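Local coordinates for variant surface glycoprotein MITat 1.13 (Trypanosoma brucei, PDB 6Z8H) that probably forms, in many copies, the dense surface coat of the trypanosome, whose antigenically distinct versions let the parasite evade the host immune response, at residues 190-201 with 244-255; 51-62 with 277-285. All coordinates share one frame; numbering follows the deposited sequence.

Contact 1 (190-201 with 244-255) and contact 2 (51-62 with 277-285) sit far apart on an elongated molecule, their centres about 52 Å apart. Both are only partly buried. Contact 2 lies nearer the middle of the chain, where a loop runs along the long helix 34-75; contact 1 is about 37 Å from the chain centre, in the five-stranded antiparallel sheet. They share no helix or strand. Backbone-to-backbone bonds carry contact 1, with one histidine-serine bond and a salt bridge added, whereas contact 2 rests on asparagine amides that read loop backbone and on bridging waters. Each holds a disulfide cysteine: Cys280 is packed within contact 2, Cys201 points away at the end of contact 1. Each also reaches the second subunit.

Contact 1 of 2, residues 190-201 with 244-255; sequences KLITHGHLDATC and NNKRAIHSNDAD
His196 and Ser251 face each other as a non-hydrogen-bonded pair of two antiparallel strands, 194-202 and 247-253. The histidine CB packs on Ala248 CB at 4.0 Å, and CG lies 3.9 Å from Ser251 OG. With CG anti to the carbonyl carbon (chi1 -54°), the ring turns its edge to the serine, and ND1 donates to Ser251 OG at 2.7 Å, almost in the ring plane but bent to 140° at the hydrogen. CE1 lies against the same oxygen, itself hydrogen-bonded to Lys233 O, while NE2 bonds Ser229 OG; the ring is thus held at both nitrogens, which fixes its rotation.

Backbone bonds join the strands, reciprocally at Gly195 and Asn252, but the ladder is irregular at Leu197, whose N bonds His250 O while its O takes Ile249 N; Ile249 and His250 thus both lie opposite Leu197, and His250 N is buried without a partner. Near one end Ala199 CB meets Ile249 CD1 at 3.6 Å. At the other, Lys190 NZ forms a salt bridge with Asp255 OD2 (3.1 Å) on its syn side, OD1 accepting from Gly258 N.

Within this chain 194-202 separates the outermost strand 247-253 from 221-229, where Thr193 and His194 form a classic beta bulge opposite Ser229. Trp239 of helix 236-239 covers Ala199 and Ile249, Ile192 packs on helix 78-129, and the second subunit meets Leu197, His250 and Asn252 through its Leu157, Lys149 and Thr155.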
loop_
_atom_site.group_PDB
_atom_site.type_symbol
_atom_site.label_atom_id
_atom_site.label_comp_id
_atom_site.label_asym_id
_atom_site.label_seq_id
_atom_site.Cartn_x
_atom_site.Cartn_y
_atom_site.Cartn_z
ATOM N N LYS A 190 -16.296 17.075 -3.427
ATOM C CA LYS A 190 -15.557 17.835 -2.429
ATOM C C LYS A 190 -16.389 18.066 -1.174
ATOM O O LYS A 190 -15.834 18.146 -0.076
ATOM C CB LYS A 190 -15.144 19.179 -3.026
ATOM C CG LYS A 190 -13.695 19.284 -3.464
ATOM C CD LYS A 190 -13.424 20.676 -4.026
ATOM C CE LYS A 190 -11.982 21.082 -3.827
ATOM N NZ LYS A 190 -11.566 22.183 -4.747
ATOM N N LEU A 191 -17.707 18.112 -1.331
ATOM C CA LEU A 191 -18.677 18.256 -0.242
ATOM C C LEU A 191 -18.713 19.610 0.487
ATOM O O LEU A 191 -19.770 20.239 0.557
ATOM C CB LEU A 191 -18.553 17.130 0.792
ATOM C CG LEU A 191 -18.565 15.716 0.182
ATOM C CD1 LEU A 191 -18.297 14.720 1.287
ATOM C CD2 LEU A 191 -19.885 15.401 -0.495
ATOM N N ILE A 192 -17.605 20.059 1.063
ATOM C CA ILE A 192 -17.554 21.310 1.820
ATOM C C ILE A 192 -16.553 22.232 1.139
ATOM O O ILE A 192 -15.376 21.861 0.957
ATOM C CB ILE A 192 -17.189 21.073 3.297
ATOM C CG1 ILE A 192 -18.276 20.242 3.988
ATOM C CG2 ILE A 192 -16.948 22.397 3.986
ATOM C CD1 ILE A 192 -17.946 19.852 5.431
ATOM N N THR A 193 -17.036 23.396 0.702
ATOM C CA THR A 193 -16.198 24.477 0.212
ATOM C C THR A 193 -16.323 25.782 1.002
ATOM O O THR A 193 -15.472 26.664 0.840
ATOM C CB THR A 193 -16.535 24.777 -1.256
ATOM O OG1 THR A 193 -17.941 25.009 -1.400
ATOM C CG2 THR A 193 -16.187 23.620 -2.114
ATOM N N HIS A 194 -17.350 25.939 1.840
ATOM C CA HIS A 194 -17.612 27.195 2.525
ATOM C C HIS A 194 -18.071 26.907 3.941
ATOM O O HIS A 194 -18.789 25.933 4.197
ATOM C CB HIS A 194 -18.684 28.019 1.800
ATOM C CG HIS A 194 -18.244 28.508 0.460
ATOM N ND1 HIS A 194 -18.334 27.735 -0.673
ATOM C CD2 HIS A 194 -17.684 29.679 0.075
ATOM C CE1 HIS A 194 -17.861 28.411 -1.704
ATOM N NE2 HIS A 194 -17.469 29.598 -1.280
ATOM N N GLY A 195 -17.707 27.813 4.837
ATOM C CA GLY A 195 -18.252 27.842 6.175
ATOM C C GLY A 195 -19.240 28.993 6.228
ATOM O O GLY A 195 -19.056 29.998 5.551
ATOM N N HIS A 196 -20.296 28.849 7.035
ATOM C CA HIS A 196 -21.400 29.801 7.087
ATOM C C HIS A 196 -21.585 30.273 8.511
ATOM O O HIS A 196 -21.728 29.464 9.435
ATOM C CB HIS A 196 -22.689 29.141 6.600
ATOM C CG HIS A 196 -22.550 28.528 5.247
ATOM N ND1 HIS A 196 -22.148 29.252 4.146
ATOM C CD2 HIS A 196 -22.775 27.268 4.806
ATOM C CE1 HIS A 196 -22.101 28.455 3.089
ATOM N NE2 HIS A 196 -22.467 27.240 3.464
ATOM N N LEU A 197 -21.658 31.580 8.661
ATOM C CA LEU A 197 -22.009 32.178 9.931
ATOM C C LEU A 197 -23.529 32.271 9.941
ATOM O O LEU A 197 -24.107 33.027 9.144
ATOM C CB LEU A 197 -21.367 33.552 10.030
ATOM C CG LEU A 197 -21.885 34.441 11.156
ATOM C CD1 LEU A 197 -21.779 33.767 12.516
ATOM C CD2 LEU A 197 -21.133 35.771 11.148
ATOM N N ASP A 198 -24.174 31.386 10.709
ATOM C CA ASP A 198 -25.627 31.393 10.885
ATOM C C ASP A 198 -25.979 32.291 12.063
ATOM O O ASP A 198 -25.330 32.252 13.114
ATOM C CB ASP A 198 -26.168 29.984 11.149
ATOM C CG ASP A 198 -26.042 29.068 9.941
ATOM O OD1 ASP A 198 -26.200 29.545 8.785
ATOM O OD2 ASP A 198 -25.795 27.866 10.169
ATOM N N ALA A 199 -27.010 33.125 11.883
ATOM C CA ALA A 199 -27.379 34.084 12.913
ATOM C C ALA A 199 -28.882 34.095 13.104
ATOM O O ALA A 199 -29.645 33.933 12.148
ATOM C CB ALA A 199 -26.874 35.479 12.552
ATOM N N THR A 200 -29.283 34.221 14.369
ATOM C CA THR A 200 -30.683 34.415 14.760
ATOM C C THR A 200 -30.727 35.432 15.891
ATOM O O THR A 200 -30.003 35.279 16.881
ATOM C CB THR A 200 -31.303 33.106 15.283
ATOM O OG1 THR A 200 -31.010 32.030 14.365
ATOM C CG2 THR A 200 -32.799 33.233 15.492
ATOM N N CYS A 201 -31.580 36.454 15.752
ATOM C CA CYS A 201 -31.778 37.460 16.789
ATOM C C CYS A 201 -33.257 37.639 17.080
ATOM O O CYS A 201 -34.149 37.430 16.248
ATOM C CB CYS A 201 -31.077 38.776 16.441
ATOM S SG CYS A 201 -31.064 40.064 17.752
ATOM N N ASN A 244 -35.539 36.840 13.334
ATOM C CA ASN A 244 -35.958 35.682 14.143
ATOM C C ASN A 244 -36.021 34.389 13.319
ATOM O O ASN A 244 -36.599 33.434 13.822
ATOM C CB ASN A 244 -37.262 35.985 14.890
ATOM C CG ASN A 244 -38.406 36.503 14.041
ATOM O OD1 ASN A 244 -38.203 37.154 13.027
ATOM N ND2 ASN A 244 -39.605 36.252 14.519
ATOM N N ASN A 245 -35.444 34.368 12.124
ATOM C CA ASN A 245 -35.264 33.140 11.371
ATOM C C ASN A 245 -33.766 32.920 11.231
ATOM O O ASN A 245 -32.992 33.852 10.974
ATOM C CB ASN A 245 -35.927 33.211 10.002
ATOM C CG ASN A 245 -37.356 33.675 10.081
ATOM O OD1 ASN A 245 -38.296 32.876 10.194
ATOM N ND2 ASN A 245 -37.530 34.976 10.019
ATOM N N LYS A 246 -33.364 31.685 11.437
ATOM C CA LYS A 246 -31.958 31.337 11.336
ATOM C C LYS A 246 -31.542 31.395 9.871
ATOM O O LYS A 246 -32.139 30.722 9.021
ATOM C CB LYS A 246 -31.755 29.950 11.923
ATOM C CG LYS A 246 -30.295 29.570 12.009
ATOM C CD LYS A 246 -30.102 28.209 12.664
ATOM C CE LYS A 246 -30.823 27.099 11.913
ATOM N NZ LYS A 246 -30.477 25.736 12.434
ATOM N N ARG A 247 -30.563 32.242 9.563
ATOM C CA ARG A 247 -30.066 32.356 8.198
ATOM C C ARG A 247 -28.545 32.471 8.170
ATOM O O ARG A 247 -27.920 32.969 9.106
ATOM C CB ARG A 247 -30.665 33.577 7.483
ATOM C CG ARG A 247 -32.183 33.545 7.378
ATOM C CD ARG A 247 -32.612 32.444 6.467
ATOM N NE ARG A 247 -34.047 32.418 6.140
ATOM C CZ ARG A 247 -34.946 31.647 6.739
ATOM N NH1 ARG A 247 -34.628 30.942 7.813
ATOM N NH2 ARG A 247 -36.198 31.643 6.304
ATOM N N ALA A 248 -27.969 32.028 7.057
ATOM C CA ALA A 248 -26.532 32.139 6.829
ATOM C C ALA A 248 -26.247 33.543 6.310
ATOM O O ALA A 248 -26.582 33.867 5.163
ATOM C CB ALA A 248 -26.069 31.092 5.815
ATOM N N ILE A 249 -25.679 34.401 7.163
ATOM C CA ILE A 249 -25.510 35.811 6.822
ATOM C C ILE A 249 -24.122 36.159 6.300
ATOM O O ILE A 249 -23.907 37.301 5.868
ATOM C CB ILE A 249 -25.874 36.731 8.004
ATOM C CG1 ILE A 249 -24.889 36.564 9.163
ATOM C CG2 ILE A 249 -27.301 36.450 8.479
ATOM C CD1 ILE A 249 -25.131 37.591 10.289
ATOM N N HIS A 250 -23.172 35.231 6.340
ATOM C CA HIS A 250 -21.876 35.438 5.711
ATOM C C HIS A 250 -21.249 34.074 5.474
ATOM O O HIS A 250 -21.504 33.124 6.224
ATOM C CB HIS A 250 -20.927 36.295 6.566
ATOM C CG HIS A 250 -19.708 36.761 5.828
ATOM N ND1 HIS A 250 -19.689 37.917 5.077
ATOM C CD2 HIS A 250 -18.474 36.217 5.709
ATOM C CE1 HIS A 250 -18.501 38.057 4.516
ATOM N NE2 HIS A 250 -17.738 37.048 4.899
ATOM N N SER A 251 -20.421 33.986 4.435
ATOM C CA SER A 251 -19.731 32.747 4.111
ATOM C C SER A 251 -18.237 32.997 3.970
ATOM O O SER A 251 -17.815 34.064 3.514
ATOM C CB SER A 251 -20.260 32.134 2.805
ATOM O OG SER A 251 -21.555 31.589 2.981
ATOM N N ASN A 252 -17.444 32.012 4.383
ATOM C CA ASN A 252 -16.000 32.052 4.240
ATOM C C ASN A 252 -15.523 30.762 3.598
ATOM O O ASN A 252 -16.209 29.739 3.620
ATOM C CB ASN A 252 -15.304 32.232 5.589
ATOM C CG ASN A 252 -15.530 33.606 6.169
ATOM O OD1 ASN A 252 -15.059 34.610 5.630
ATOM N ND2 ASN A 252 -16.267 33.672 7.263
ATOM N N ASP A 253 -14.322 30.818 3.043
ATOM C CA ASP A 253 -13.805 29.677 2.303
ATOM C C ASP A 253 -13.342 28.586 3.262
ATOM O O ASP A 253 -12.646 28.858 4.247
ATOM C CB ASP A 253 -12.650 30.100 1.403
ATOM C CG ASP A 253 -13.105 30.931 0.232
ATOM O OD1 ASP A 253 -14.208 30.664 -0.285
ATOM O OD2 ASP A 253 -12.361 31.852 -0.171
ATOM N N ALA A 254 -13.731 27.349 2.969
ATOM C CA ALA A 254 -13.425 26.183 3.790
ATOM C C ALA A 254 -13.224 24.970 2.880
ATOM O O ALA A 254 -13.901 23.943 2.975
ATOM C CB ALA A 254 -14.530 25.939 4.815
ATOM N N ASP A 255 -12.265 25.097 1.986
ATOM C CA ASP A 255 -11.935 24.004 1.033
ATOM C C ASP A 255 -11.008 22.991 1.723
ATOM O O ASP A 255 -9.805 23.183 1.642
ATOM C CB ASP A 255 -11.303 24.577 -0.214
ATOM C CG ASP A 255 -11.044 23.512 -1.247
ATOM O OD1 ASP A 255 -11.377 22.383 -0.972
ATOM O OD2 ASP A 255 -10.697 23.856 -2.332
HETATM O O HOH W 1 -13.828 27.390 -1.020
#

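Contact 2 of 2, residues 51-62 with 277-285. With SO4 (sulfate ion), chain G.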
loop_
_atom_site.group_PDB
_atom_site.type_symbol
_atom_site.label_atom_id
_atom_site.label_comp_id
_atom_site.label_asym_id
_atom_site.label_seq_id
_atom_site.Cartn_x
_atom_site.Cartn_y
_atom_site.Cartn_z
ATOM N N LYS A 51 -7.378 -7.171 -7.961
ATOM C CA LYS A 51 -6.765 -7.783 -9.140
ATOM C C LYS A 51 -5.251 -7.888 -8.988
ATOM O O LYS A 51 -4.644 -8.867 -9.438
ATOM C CB LYS A 51 -7.105 -6.968 -10.381
ATOM C CG LYS A 51 -8.585 -7.023 -10.784
ATOM C CD LYS A 51 -9.078 -8.426 -11.179
ATOM C CE LYS A 51 -10.541 -8.415 -11.621
ATOM N NZ LYS A 51 -11.090 -9.775 -11.840
ATOM N N TYR A 52 -4.616 -6.873 -8.406
ATOM C CA TYR A 52 -3.181 -6.942 -8.168
ATOM C C TYR A 52 -2.847 -8.129 -7.278
ATOM O O TYR A 52 -1.911 -8.890 -7.580
ATOM C CB TYR A 52 -2.690 -5.620 -7.548
ATOM C CG TYR A 52 -1.190 -5.566 -7.374
ATOM C CD1 TYR A 52 -0.361 -5.207 -8.428
ATOM C CD2 TYR A 52 -0.605 -5.865 -6.157
ATOM C CE1 TYR A 52 1.007 -5.178 -8.287
ATOM C CE2 TYR A 52 0.763 -5.848 -6.010
ATOM C CZ TYR A 52 1.562 -5.473 -7.065
ATOM O OH TYR A 52 2.922 -5.447 -6.896
ATOM N N ALA A 53 -3.625 -8.345 -6.212
ATOM C CA ALA A 53 -3.401 -9.483 -5.322
ATOM C C ALA A 53 -3.612 -10.808 -6.040
ATOM O O ALA A 53 -2.899 -11.784 -5.781
ATOM C CB ALA A 53 -4.317 -9.371 -4.102
ATOM N N ASP A 54 -4.599 -10.860 -6.924
ATOM C CA ASP A 54 -4.780 -12.041 -7.746
ATOM C C ASP A 54 -3.517 -12.280 -8.547
ATOM O O ASP A 54 -3.043 -13.418 -8.676
ATOM C CB ASP A 54 -5.949 -11.826 -8.704
ATOM C CG ASP A 54 -7.289 -11.845 -8.019
ATOM O OD1 ASP A 54 -7.381 -12.327 -6.873
ATOM O OD2 ASP A 54 -8.268 -11.365 -8.638
ATOM N N GLY A 55 -2.940 -11.211 -9.095
ATOM C CA GLY A 55 -1.714 -11.377 -9.856
ATOM C C GLY A 55 -0.560 -11.861 -8.992
ATOM O O GLY A 55 0.243 -12.707 -9.415
ATOM N N ILE A 56 -0.450 -11.343 -7.767
ATOM C CA ILE A 56 0.604 -11.795 -6.857
ATOM C C ILE A 56 0.461 -13.277 -6.565
ATOM O O ILE A 56 1.445 -14.023 -6.592
ATOM C CB ILE A 56 0.568 -10.959 -5.566
ATOM C CG1 ILE A 56 1.059 -9.549 -5.874
ATOM C CG2 ILE A 56 1.331 -11.618 -4.471
ATOM C CD1 ILE A 56 2.535 -9.387 -5.965
ATOM N N ASN A 57 -0.760 -13.729 -6.288
ATOM C CA ASN A 57 -1.010 -15.149 -6.065
ATOM C C ASN A 57 -0.685 -15.968 -7.311
ATOM O O ASN A 57 -0.066 -17.036 -7.221
ATOM C CB ASN A 57 -2.465 -15.343 -5.632
ATOM C CG ASN A 57 -2.734 -14.806 -4.247
ATOM O OD1 ASN A 57 -1.891 -14.887 -3.352
ATOM N ND2 ASN A 57 -3.924 -14.231 -4.062
ATOM N N ASN A 58 -1.020 -15.442 -8.486
ATOM C CA ASN A 58 -0.759 -16.182 -9.714
ATOM C C ASN A 58 0.733 -16.314 -9.949
ATOM O O ASN A 58 1.195 -17.342 -10.457
ATOM C CB ASN A 58 -1.421 -15.494 -10.904
ATOM C CG ASN A 58 -2.924 -15.666 -10.927
ATOM O OD1 ASN A 58 -3.507 -16.469 -10.193
ATOM N ND2 ASN A 58 -3.550 -14.931 -11.803
ATOM N N GLU A 59 1.504 -15.273 -9.637
ATOM C CA GLU A 59 2.953 -15.337 -9.796
ATOM C C GLU A 59 3.539 -16.373 -8.863
ATOM O O GLU A 59 4.513 -17.064 -9.220
ATOM C CB GLU A 59 3.586 -13.967 -9.541
ATOM C CG GLU A 59 5.057 -13.810 -9.909
ATOM C CD GLU A 59 6.047 -14.366 -8.900
ATOM O OE1 GLU A 59 5.738 -14.509 -7.695
ATOM O OE2 GLU A 59 7.187 -14.663 -9.327
ATOM N N ARG A 60 3.009 -16.474 -7.643
ATOM C CA ARG A 60 3.486 -17.515 -6.735
ATOM C C ARG A 60 3.219 -18.891 -7.315
ATOM O O ARG A 60 4.094 -19.760 -7.290
ATOM C CB ARG A 60 2.840 -17.381 -5.352
ATOM C CG ARG A 60 3.104 -18.556 -4.421
ATOM C CD ARG A 60 2.383 -18.450 -3.080
ATOM N NE ARG A 60 0.973 -18.819 -3.171
ATOM C CZ ARG A 60 -0.039 -17.992 -2.936
ATOM N NH1 ARG A 60 0.179 -16.733 -2.564
ATOM N NH2 ARG A 60 -1.287 -18.426 -3.047
ATOM N N GLU A 61 2.019 -19.093 -7.859
ATOM C CA GLU A 61 1.668 -20.371 -8.459
ATOM C C GLU A 61 2.483 -20.633 -9.711
ATOM O O GLU A 61 2.902 -21.765 -9.941
ATOM C CB GLU A 61 0.178 -20.433 -8.803
ATOM C CG GLU A 61 -0.740 -20.495 -7.606
ATOM C CD GLU A 61 -2.192 -20.669 -7.992
ATOM O OE1 GLU A 61 -2.494 -20.891 -9.182
ATOM O OE2 GLU A 61 -3.032 -20.562 -7.092
ATOM N N ASN A 62 2.726 -19.606 -10.532
ATOM C CA ASN A 62 3.519 -19.789 -11.742
ATOM C C ASN A 62 4.983 -20.090 -11.407
ATOM O O ASN A 62 5.611 -20.931 -12.065
ATOM C CB ASN A 62 3.418 -18.559 -12.647
ATOM C CG ASN A 62 2.104 -18.485 -13.414
ATOM O OD1 ASN A 62 1.468 -19.503 -13.673
ATOM N ND2 ASN A 62 1.677 -17.253 -13.761
ATOM N N SER A 277 -4.295 -2.883 -14.903
ATOM C CA SER A 277 -5.347 -3.213 -13.955
ATOM C C SER A 277 -5.395 -4.685 -13.588
ATOM O O SER A 277 -5.877 -5.024 -12.510
ATOM C CB SER A 277 -6.708 -2.789 -14.510
ATOM O OG SER A 277 -6.788 -1.396 -14.758
ATOM N N THR A 278 -4.925 -5.582 -14.448
ATOM C CA THR A 278 -5.079 -7.020 -14.220
ATOM C C THR A 278 -3.771 -7.719 -14.552
ATOM O O THR A 278 -3.701 -8.526 -15.489
ATOM C CB THR A 278 -6.219 -7.618 -15.057
ATOM O OG1 THR A 278 -6.045 -7.328 -16.460
ATOM C CG2 THR A 278 -7.602 -7.101 -14.624
ATOM N N PRO A 279 -2.718 -7.431 -13.801
ATOM C CA PRO A 279 -1.411 -8.044 -14.085
ATOM C C PRO A 279 -1.377 -9.517 -13.738
ATOM O O PRO A 279 -2.037 -10.003 -12.830
ATOM C CB PRO A 279 -0.452 -7.269 -13.175
ATOM C CG PRO A 279 -1.332 -6.860 -12.002
ATOM C CD PRO A 279 -2.698 -6.553 -12.614
ATOM N N CYS A 280 -0.544 -10.251 -14.483
ATOM C CA CYS A 280 -0.276 -11.666 -14.212
ATOM C C CYS A 280 -1.569 -12.479 -14.144
ATOM O O CYS A 280 -1.812 -13.225 -13.192
ATOM C CB CYS A 280 0.539 -11.874 -12.936
ATOM S SG CYS A 280 1.040 -13.667 -12.856
ATOM N N SER A 281 -2.420 -12.322 -15.162
ATOM C CA SER A 281 -3.664 -13.081 -15.177
ATOM C C SER A 281 -3.509 -14.478 -15.772
ATOM O O SER A 281 -4.431 -15.289 -15.631
ATOM C CB SER A 281 -4.760 -12.339 -15.951
ATOM O OG SER A 281 -4.465 -12.186 -17.320
ATOM N N SER A 282 -2.376 -14.799 -16.417
ATOM C CA SER A 282 -2.210 -16.066 -17.116
ATOM C C SER A 282 -1.505 -17.062 -16.206
ATOM O O SER A 282 -0.618 -16.686 -15.430
ATOM C CB SER A 282 -1.374 -15.859 -18.376
ATOM O OG SER A 282 -2.058 -15.039 -19.300
ATOM N N LEU A 283 -1.904 -18.329 -16.311
ATOM C CA LEU A 283 -1.383 -19.401 -15.479
ATOM C C LEU A 283 -0.784 -20.504 -16.340
ATOM O O LEU A 283 -1.392 -20.944 -17.324
ATOM C CB LEU A 283 -2.458 -20.013 -14.589
ATOM C CG LEU A 283 -2.955 -19.222 -13.380
ATOM C CD1 LEU A 283 -4.132 -19.974 -12.757
ATOM C CD2 LEU A 283 -1.875 -18.993 -12.340
ATOM N N ILE A 284 0.411 -20.958 -15.946
ATOM C CA ILE A 284 1.049 -22.102 -16.584
ATOM C C ILE A 284 0.141 -23.319 -16.559
ATOM O O ILE A 284 0.170 -24.126 -17.490
ATOM C CB ILE A 284 2.387 -22.368 -15.862
ATOM C CG1 ILE A 284 3.399 -21.287 -16.224
ATOM C CG2 ILE A 284 2.952 -23.747 -16.235
ATOM C CD1 ILE A 284 4.607 -21.225 -15.321
ATOM N N THR A 285 -0.692 -23.471 -15.531
ATOM C CA THR A 285 -1.562 -24.637 -15.413
ATOM C C THR A 285 -2.811 -24.531 -16.294
ATOM O O THR A 285 -3.631 -25.450 -16.295
ATOM C CB THR A 285 -1.977 -24.852 -13.953
ATOM O OG1 THR A 285 -2.531 -23.632 -13.458
ATOM C CG2 THR A 285 -0.803 -25.276 -13.083
HETATM S S SO4 G . 3.541 -5.747 -3.385
HETATM O O1 SO4 G . 4.769 -5.051 -3.660
HETATM O O2 SO4 G . 3.357 -6.794 -4.355
HETATM O O3 SO4 G . 2.441 -4.824 -3.460
HETATM O O4 SO4 G . 3.599 -6.320 -2.068
HETATM O O HOH W 2 -4.681 -9.558 -12.245
HETATM O O HOH W 3 -1.785 -22.776 -11.030
HETATM O O HOH W 4 0.333 -22.018 -12.947
#
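Asn62 and Asn58, one turn apart on helix 34-75, hold the loop 277-285 by its backbone. The Asn62 amide uses both ends: ND2 donates to Ser282 O at 2.9 Å, in the plane of the amide and of the carbonyl, and OD1 takes two donors. One is Ile284 N at 2.9 Å, along a nearly straight N-H (170°) though tilted from the amide plane; the other is a water that in turn accepts from Thr285 N. Gripped at both ends, the amide has its flip state fixed. Asn58 ND2 reaches Cys280 O at 2.8 Å; that oxygen lies in the plane of the Asn58 amide, and ND2 in that of the carbonyl. A chi1 of -74° sets CG beside the backbone N and points the amide at Cys280 O. Leu283 CD2 packs against OD1 of both asparagines.

The backbones come closest at Gly55 and Cys280 (CA to CA 4.6 Å). Gly55 lets the loop lie against the helix: its CA makes a CH...O contact with Pro279 O (3.3 Å), and Cys280 CB rests on its O. Tyr52 CD1 touches Pro279 CG. This close approach belongs to the elongated helical core of the A-type VSG N-terminal domain, in which helices 34-75 and 78-129 run beside each other: Cys280, in a left-handed backbone conformation, reaches past the first helix to its disulfide with Cys98 on the second, and Glu101 takes its N-H.

Farther out, one water joins Lys51 O to Pro279 O, and another links Glu61 OE1 to Thr285 OG1. Tyr52 OH donates at 2.9 Å to O2 of a sulfate, probably from the crystallisation liquor, which Tyr52 of the second subunit and Arg106 of both chains also bind.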